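Local structure of glycosyl hydrolases family 31 family protein (Aspergillus niger, 6DRU) at residues D227-Q232 with I613-Y618; M619-T624 with Q642-P647. The protein catalyses the release of alpha-xylose from the non-reducing terminal glucose of xyloglucan oligosaccharides, as a retaining family 31 alpha-xylosidase. All blocks are in the same frame, centred on the assembly; numbering follows the deposited sequence.

Overall arrangement
Interactions 1 and 2 lie side by side, their centres about 7 Å apart, on the same side of the chain's centre and away from the xylose pocket. They come in series along the chain: residues 613-618 of interaction 1 run directly into 619-624 of interaction 2. Strands 614-615 and 643-645 are antiparallel neighbours in a six-stranded sheet of the C-terminal family 31 region, and Arg615 N and Met644 O, 2.7 Å apart, probably share a hydrogen bond. Interaction 1 ties this region to helix 228-239, which follows the N-terminal beta strands; interaction 2 is internal to it. Glu622 and Tyr228 bridge the two, so sequence-distant parts of the enzyme meet at one buried junction.

Interaction 1: residues D227-Q232 with I613-Y618; sequences DYDTLQ and IMRPLY
Tyr228, in the first turn of helix 228-239, presents one ring face to Tyr618 in an edge-to-face pair. The ring planes stand at 61°, with CD1 of Tyr618 over the centre of the Tyr228 ring and 3.8 Å from its CE1. The Tyr618 carbonyl O also lies near this ring, 3.5 Å from Tyr228 CD1. Beyond the stack, the Tyr228 hydroxyl hydrogen-bonds to Glu622, while Tyr618 stacks on Tyr150 as well. Next along the helix, Asp229 forms a salt bridge with Arg615. Asp229 OD1 receives Arg615 NH2 at 2.6 Å through the syn lone pair, in a nearly straight bond (163°) close to the guanidinium plane; NH1 adds only a weak bond to the same oxygen. A bend at chi3 (63°) turns the end of Arg615 toward this carboxylate. Arg615 NE pairs with Asp620, and NH1 also bonds to Ser612 O. At Thr230 the helix start is capped by Asp227, the N-cap residue, whose OD1 accepts from Thr230 N at 3.0 Å and from Thr230 OG1. With its guanidinium shared by two carboxylates, Arg615 probably keeps both aspartates ionised, and ionic and aromatic contacts together join the helix to the C-terminal region.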
# COMPACT_ATOMS: atom_id res chain seq x y z
N ASP A 227 -23.12 -23.27 -32.79
CA ASP A 227 -23.06 -22.19 -33.78
C ASP A 227 -22.00 -21.18 -33.35
O ASP A 227 -22.29 -20.07 -32.88
CB ASP A 227 -24.44 -21.56 -33.94
CG ASP A 227 -24.51 -20.59 -35.09
OD1 ASP A 227 -23.50 -19.90 -35.36
OD2 ASP A 227 -25.58 -20.51 -35.73
N TYR A 228 -20.74 -21.58 -33.52
CA TYR A 228 -19.62 -20.74 -33.13
C TYR A 228 -19.34 -19.61 -34.11
O TYR A 228 -18.76 -18.60 -33.72
CB TYR A 228 -18.35 -21.59 -32.97
CG TYR A 228 -18.44 -22.59 -31.85
CD1 TYR A 228 -18.89 -23.89 -32.08
CD2 TYR A 228 -18.08 -22.25 -30.55
CE1 TYR A 228 -18.98 -24.81 -31.05
CE2 TYR A 228 -18.16 -23.16 -29.52
CZ TYR A 228 -18.61 -24.44 -29.78
OH TYR A 228 -18.70 -25.36 -28.75
N ASP A 229 -19.75 -19.77 -35.37
CA ASP A 229 -19.56 -18.69 -36.34
C ASP A 229 -20.35 -17.45 -35.96
O ASP A 229 -19.91 -16.33 -36.24
CB ASP A 229 -19.96 -19.17 -37.74
CG ASP A 229 -18.99 -20.20 -38.30
OD1 ASP A 229 -17.78 -20.09 -38.01
OD2 ASP A 229 -19.45 -21.12 -39.01
N THR A 230 -21.50 -17.63 -35.31
CA THR A 230 -22.27 -16.48 -34.84
C THR A 230 -21.59 -15.82 -33.65
O THR A 230 -21.56 -14.59 -33.55
CB THR A 230 -23.69 -16.91 -34.49
OG1 THR A 230 -24.34 -17.44 -35.65
CG2 THR A 230 -24.49 -15.72 -33.97
N LEU A 231 -21.06 -16.62 -32.72
CA LEU A 231 -20.32 -16.07 -31.59
C LEU A 231 -19.18 -15.17 -32.07
O LEU A 231 -19.01 -14.05 -31.57
CB LEU A 231 -19.78 -17.19 -30.71
CG LEU A 231 -20.78 -17.87 -29.78
CD1 LEU A 231 -20.11 -19.00 -29.01
CD2 LEU A 231 -21.38 -16.86 -28.81
N GLN A 232 -18.41 -15.64 -33.05
CA GLN A 232 -17.34 -14.81 -33.60
C GLN A 232 -17.89 -13.61 -34.36
O GLN A 232 -17.24 -12.56 -34.42
CB GLN A 232 -16.44 -15.64 -34.51
CG GLN A 232 -15.58 -16.65 -33.77
CD GLN A 232 -14.61 -15.99 -32.81
OE1 GLN A 232 -13.97 -15.00 -33.14
NE2 GLN A 232 -14.51 -16.54 -31.60
N ILE A 613 -10.40 -17.61 -40.02
CA ILE A 613 -9.61 -18.06 -41.15
C ILE A 613 -9.12 -19.48 -40.91
O ILE A 613 -9.57 -20.42 -41.58
CB ILE A 613 -8.44 -17.10 -41.42
CG1 ILE A 613 -8.98 -15.70 -41.73
CG2 ILE A 613 -7.58 -17.61 -42.57
CD1 ILE A 613 -7.91 -14.67 -41.97
N MET A 614 -8.22 -19.67 -39.95
CA MET A 614 -7.87 -21.02 -39.53
C MET A 614 -8.80 -21.43 -38.40
O MET A 614 -8.95 -20.71 -37.41
CB MET A 614 -6.39 -21.13 -39.13
CG MET A 614 -5.91 -20.22 -38.02
SD MET A 614 -4.13 -20.42 -37.79
CE MET A 614 -4.04 -22.11 -37.19
N ARG A 615 -9.43 -22.59 -38.55
CA ARG A 615 -10.64 -22.93 -37.82
C ARG A 615 -10.46 -24.21 -37.02
O ARG A 615 -10.21 -25.28 -37.61
CB ARG A 615 -11.81 -23.08 -38.80
CG ARG A 615 -12.04 -21.84 -39.66
CD ARG A 615 -13.06 -22.09 -40.77
NE ARG A 615 -14.38 -22.42 -40.25
CZ ARG A 615 -15.24 -21.52 -39.77
NH1 ARG A 615 -14.91 -20.24 -39.74
NH2 ARG A 615 -16.42 -21.92 -39.32
N PRO A 616 -10.56 -24.16 -35.70
CA PRO A 616 -10.60 -25.41 -34.92
C PRO A 616 -11.82 -26.24 -35.31
O PRO A 616 -12.84 -25.72 -35.75
CB PRO A 616 -10.69 -24.92 -33.47
CG PRO A 616 -11.17 -23.51 -33.56
CD PRO A 616 -10.61 -22.97 -34.83
N LEU A 617 -11.69 -27.56 -35.13
CA LEU A 617 -12.66 -28.49 -35.69
C LEU A 617 -14.04 -28.36 -35.07
O LEU A 617 -15.02 -28.77 -35.70
CB LEU A 617 -12.16 -29.93 -35.53
CG LEU A 617 -10.89 -30.28 -36.31
CD1 LEU A 617 -10.55 -31.75 -36.15
CD2 LEU A 617 -11.05 -29.92 -37.78
N TYR A 618 -14.16 -27.79 -33.86
CA TYR A 618 -15.48 -27.67 -33.25
C TYR A 618 -16.35 -26.64 -33.95
O TYR A 618 -17.58 -26.69 -33.82
CB TYR A 618 -15.35 -27.34 -31.76
CG TYR A 618 -14.61 -26.05 -31.44
CD1 TYR A 618 -15.21 -24.81 -31.60
CD2 TYR A 618 -13.31 -26.09 -30.96
CE1 TYR A 618 -14.54 -23.64 -31.31
CE2 TYR A 618 -12.63 -24.92 -30.66
CZ TYR A 618 -13.25 -23.70 -30.84
OH TYR A 618 -12.58 -22.54 -30.54

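Interaction 2: residues M619-T624 with Q642-P647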
# COMPACT_ATOMS: atom_id res chain seq x y z
N MET A 619 -15.75 -25.71 -34.70
CA MET A 619 -16.54 -24.66 -35.32
C MET A 619 -17.33 -25.16 -36.52
O MET A 619 -18.36 -24.58 -36.87
CB MET A 619 -15.64 -23.49 -35.73
CG MET A 619 -15.17 -22.65 -34.56
SD MET A 619 -14.71 -20.99 -35.07
CE MET A 619 -13.47 -21.39 -36.27
N ASP A 620 -16.86 -26.23 -37.16
CA ASP A 620 -17.51 -26.74 -38.36
C ASP A 620 -18.13 -28.12 -38.20
O ASP A 620 -18.99 -28.49 -39.01
CB ASP A 620 -16.51 -26.79 -39.53
CG ASP A 620 -16.31 -25.44 -40.18
OD1 ASP A 620 -17.28 -24.66 -40.25
OD2 ASP A 620 -15.18 -25.16 -40.64
N PHE A 621 -17.73 -28.90 -37.19
CA PHE A 621 -18.18 -30.28 -37.09
C PHE A 621 -18.63 -30.67 -35.69
O PHE A 621 -18.71 -31.87 -35.39
CB PHE A 621 -17.09 -31.25 -37.57
CG PHE A 621 -16.47 -30.87 -38.89
CD1 PHE A 621 -17.18 -31.01 -40.07
CD2 PHE A 621 -15.17 -30.40 -38.95
CE1 PHE A 621 -16.61 -30.67 -41.28
CE2 PHE A 621 -14.59 -30.06 -40.16
CZ PHE A 621 -15.32 -30.20 -41.33
N GLU A 622 -18.91 -29.71 -34.81
CA GLU A 622 -19.49 -30.08 -33.52
C GLU A 622 -20.96 -30.46 -33.68
O GLU A 622 -21.42 -31.44 -33.08
CB GLU A 622 -19.36 -28.95 -32.50
CG GLU A 622 -19.63 -29.43 -31.08
CD GLU A 622 -19.91 -28.30 -30.11
OE1 GLU A 622 -21.00 -27.69 -30.20
OE2 GLU A 622 -19.04 -28.02 -29.25
N LYS A 623 -21.70 -29.69 -34.48
CA LYS A 623 -23.08 -30.05 -34.78
C LYS A 623 -23.16 -31.43 -35.44
O LYS A 623 -24.10 -32.19 -35.20
CB LYS A 623 -23.71 -29.00 -35.70
CG LYS A 623 -24.06 -27.69 -35.03
CD LYS A 623 -24.30 -26.61 -36.07
CE LYS A 623 -25.26 -25.54 -35.58
NZ LYS A 623 -25.48 -24.48 -36.60
N THR A 624 -22.17 -31.76 -36.27
CA THR A 624 -22.21 -33.00 -37.04
C THR A 624 -21.58 -34.17 -36.29
O THR A 624 -22.27 -35.07 -35.81
CB THR A 624 -21.52 -32.82 -38.39
OG1 THR A 624 -22.19 -31.79 -39.13
CG2 THR A 624 -21.63 -34.11 -39.16
N GLN A 642 -4.95 -30.37 -35.83
CA GLN A 642 -5.65 -30.29 -37.11
C GLN A 642 -6.59 -29.10 -37.09
O GLN A 642 -7.05 -28.67 -36.03
CB GLN A 642 -6.45 -31.56 -37.41
CG GLN A 642 -5.67 -32.87 -37.32
CD GLN A 642 -6.53 -34.07 -37.67
OE1 GLN A 642 -6.09 -35.21 -37.58
NE2 GLN A 642 -7.77 -33.81 -38.08
N TYR A 643 -6.89 -28.57 -38.28
CA TYR A 643 -7.76 -27.41 -38.38
C TYR A 643 -8.23 -27.26 -39.81
O TYR A 643 -7.63 -27.80 -40.75
CB TYR A 643 -7.07 -26.13 -37.91
CG TYR A 643 -5.89 -25.73 -38.77
CD1 TYR A 643 -4.63 -26.28 -38.56
CD2 TYR A 643 -6.03 -24.79 -39.78
CE1 TYR A 643 -3.55 -25.91 -39.34
CE2 TYR A 643 -4.96 -24.41 -40.56
CZ TYR A 643 -3.72 -24.98 -40.34
OH TYR A 643 -2.65 -24.60 -41.12
N MET A 644 -9.31 -26.50 -39.98
CA MET A 644 -9.80 -26.12 -41.29
C MET A 644 -9.20 -24.77 -41.67
O MET A 644 -9.47 -23.76 -41.01
CB MET A 644 -11.33 -26.06 -41.30
CG MET A 644 -12.01 -27.42 -41.17
SD MET A 644 -11.92 -28.45 -42.65
CE MET A 644 -12.91 -27.49 -43.81
N PHE A 645 -8.38 -24.75 -42.71
CA PHE A 645 -7.83 -23.51 -43.25
C PHE A 645 -8.79 -23.01 -44.32
O PHE A 645 -8.75 -23.47 -45.47
CB PHE A 645 -6.43 -23.72 -43.80
CG PHE A 645 -5.75 -22.46 -44.23
CD1 PHE A 645 -5.50 -21.45 -43.32
CD2 PHE A 645 -5.36 -22.28 -45.54
CE1 PHE A 645 -4.88 -20.28 -43.71
CE2 PHE A 645 -4.74 -21.12 -45.94
CZ PHE A 645 -4.50 -20.11 -45.03
N GLY A 646 -9.65 -22.08 -43.95
CA GLY A 646 -10.76 -21.69 -44.79
C GLY A 646 -11.86 -22.72 -44.72
O GLY A 646 -11.81 -23.66 -43.92
N PRO A 647 -12.89 -22.58 -45.57
CA PRO A 647 -14.03 -23.50 -45.50
C PRO A 647 -13.81 -24.84 -46.18
O PRO A 647 -14.63 -25.75 -45.98
CB PRO A 647 -15.14 -22.71 -46.21
CG PRO A 647 -14.42 -21.86 -47.18
CD PRO A 647 -13.11 -21.48 -46.52
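Met644 and Phe621 form a Met-aromatic contact within the C-terminal family 31 region, joining the short, weakly bonded helix 618-621 to strand 643-645 of its antiparallel sheet. The two side chains cross at about a right angle, and the sulfur comes to the rim of the ring: Met644 SD lies 5.2 Å from the centroid of the Phe621 ring and 86° off the ring normal, essentially in the plane. From there it is equally close to two ring carbons, Phe621 CE2 and CZ. Met644 CG meets Phe621 CE2 at 3.8 Å, and the bend of the methionine at chi2 (-73°) then sets SD beside the ring edge.

Asp620 packs against its own neighbour, with its CB over the centre of the Phe621 ring at 3.8 Å above the plane. The phenyl group therefore has Asp620 CB over one face and the Met644 sulfur at the edge, while Pro667 also touches it. The carboxylate of Asp620 is paired with Arg615, and so links the helix to 614-615, the strand next to 643-645 in the sheet. No hydrogen bond crosses directly between 619-624 and 642-647. Instead, Asp620 OD2 rests against the aliphatic part of the methionine, 3.9 Å from Met644 CG.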